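Side-chain contact in putative uncharacterized protein (Archaeoglobus fulgidus, PDB 3VU0), which is the C-terminal globular domain of an archaeal AglB protein, a mixed helix and strand fold that contains the AglB core domain: residues A[75-80]-A[145-150]. Numbering follows the deposited sequence.
Sequences EAMKIV and THFRLL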
# COMPACT_ATOMS: atom_id res chain seq x y z
N GLU A 75 11.51 -9.42 4.16
CA GLU A 75 11.99 -8.05 4.10
C GLU A 75 10.87 -7.07 4.41
O GLU A 75 11.10 -6.03 5.03
CB GLU A 75 12.56 -7.75 2.71
CG GLU A 75 13.98 -8.26 2.49
CD GLU A 75 14.97 -7.63 3.45
OE1 GLU A 75 14.95 -6.39 3.60
OE2 GLU A 75 15.78 -8.38 4.05
N ALA A 76 9.66 -7.40 3.99
CA ALA A 76 8.51 -6.54 4.23
C ALA A 76 8.15 -6.47 5.71
O ALA A 76 7.74 -5.43 6.21
CB ALA A 76 7.31 -7.05 3.43
N MSE A 77 8.30 -7.59 6.41
CA MSE A 77 7.97 -7.64 7.83
C MSE A 77 8.91 -6.79 8.69
O MSE A 77 8.56 -6.44 9.81
CB MSE A 77 7.98 -9.09 8.32
CG MSE A 77 6.75 -9.89 7.89
SE MSE A 77 5.07 -9.10 8.50
CE MSE A 77 5.14 -9.62 10.37
N LYS A 78 10.08 -6.46 8.17
CA LYS A 78 11.01 -5.63 8.92
C LYS A 78 10.40 -4.24 9.08
O LYS A 78 10.49 -3.64 10.15
CB LYS A 78 12.35 -5.53 8.18
CG LYS A 78 13.11 -6.84 8.16
CD LYS A 78 14.40 -6.72 7.38
CE LYS A 78 15.18 -8.02 7.42
NZ LYS A 78 16.37 -7.96 6.53
N ILE A 79 9.78 -3.75 8.02
CA ILE A 79 9.12 -2.45 8.04
C ILE A 79 7.88 -2.51 8.93
O ILE A 79 7.58 -1.57 9.68
CB ILE A 79 8.71 -2.03 6.61
CG1 ILE A 79 9.97 -1.84 5.76
CG2 ILE A 79 7.90 -0.75 6.65
CD1 ILE A 79 9.78 -2.18 4.30
N VAL A 80 7.15 -3.61 8.84
CA VAL A 80 5.95 -3.80 9.65
C VAL A 80 6.30 -3.75 11.13
O VAL A 80 5.61 -3.10 11.92
CB VAL A 80 5.27 -5.15 9.34
CG1 VAL A 80 4.27 -5.49 10.43
CG2 VAL A 80 4.58 -5.07 7.98
N THR A 145 1.98 -15.26 3.80
CA THR A 145 1.82 -15.91 5.09
C THR A 145 1.42 -14.97 6.22
O THR A 145 0.64 -15.34 7.09
CB THR A 145 3.13 -16.63 5.52
OG1 THR A 145 3.37 -17.74 4.65
CG2 THR A 145 3.03 -17.13 6.95
N HIS A 146 1.94 -13.74 6.19
CA HIS A 146 1.67 -12.76 7.24
C HIS A 146 0.62 -11.70 6.91
O HIS A 146 0.45 -10.75 7.68
CB HIS A 146 2.97 -12.06 7.64
CG HIS A 146 4.10 -13.00 7.94
ND1 HIS A 146 4.06 -13.91 8.97
CD2 HIS A 146 5.29 -13.17 7.33
CE1 HIS A 146 5.18 -14.60 8.99
NE2 HIS A 146 5.95 -14.17 8.00
N PHE A 147 -0.06 -11.84 5.79
CA PHE A 147 -1.07 -10.86 5.40
C PHE A 147 -2.32 -11.58 4.91
O PHE A 147 -2.23 -12.63 4.28
CB PHE A 147 -0.53 -9.96 4.29
CG PHE A 147 0.71 -9.22 4.67
CD1 PHE A 147 0.62 -7.97 5.29
CD2 PHE A 147 1.96 -9.77 4.44
CE1 PHE A 147 1.77 -7.29 5.67
CE2 PHE A 147 3.12 -9.09 4.82
CZ PHE A 147 3.02 -7.85 5.44
N ARG A 148 -3.48 -11.00 5.20
CA ARG A 148 -4.75 -11.60 4.79
C ARG A 148 -5.73 -10.49 4.44
O ARG A 148 -5.89 -9.53 5.20
CB ARG A 148 -5.29 -12.47 5.92
CG ARG A 148 -6.66 -13.11 5.68
CD ARG A 148 -6.92 -14.19 6.72
NE ARG A 148 -6.86 -13.67 8.09
CZ ARG A 148 -6.63 -14.41 9.17
NH1 ARG A 148 -6.42 -15.71 9.05
NH2 ARG A 148 -6.61 -13.85 10.37
N LEU A 149 -6.37 -10.62 3.28
CA LEU A 149 -7.35 -9.63 2.85
C LEU A 149 -8.50 -9.61 3.85
O LEU A 149 -9.12 -10.64 4.13
CB LEU A 149 -7.86 -9.96 1.44
CG LEU A 149 -8.95 -9.03 0.89
CD1 LEU A 149 -8.45 -7.58 0.88
CD2 LEU A 149 -9.32 -9.49 -0.52
N LEU A 150 -8.77 -8.42 4.37
CA LEU A 150 -9.82 -8.21 5.36
C LEU A 150 -11.12 -7.74 4.72
O LEU A 150 -12.19 -8.30 4.95
CB LEU A 150 -9.34 -7.16 6.36
CG LEU A 150 -9.73 -7.23 7.84
CD1 LEU A 150 -9.24 -5.96 8.53
CD2 LEU A 150 -11.23 -7.38 7.97
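Met77, modelled as selenomethionine, reaches from the helix to two successive rings, those of His146 and Phe147. Its CG lies beside the backbone N (chi1 -75°), and the chain bends again at chi2 and chi3. Chi1 points CG at 145-150, and the bend at chi2 turns SE toward both residues. Met77 CG meets His146 CD2 at 3.6 Å, oblique to the imidazole. Met77 SE packs 3.7 Å from His146 CB. Met77 SE also touches Phe147 CZ at 3.9 Å. Met77 SE stands 4.8 Å from the centroid of the Phe147 ring and 47° off the ring normal, an oblique Met-aromatic contact. The selenium thus touches the root of the His146 side chain and the far end of the Phe147 ring. One turn on, Val80 adds a smaller contact. Val80 CG2 meets Phe147 CZ at 4.1 Å, at the ring edge and near the ring plane. No hydrogen bond joins the two segments, so the fit rests on apolar and Met-aromatic packing. Glu73, earlier on the same helix, adds a polar tie: its carboxylate accepts hydrogen bonds from the backbone N of Thr145 and of His146. The contact joins helix 73-83 to the start of strand 147-153, an outermost strand of the mixed sheet. Val161 of the adjacent strand 156-161 touches both Val80 and Phe147, while Met132 and Leu136 of helix 132-138 pack on Phe147.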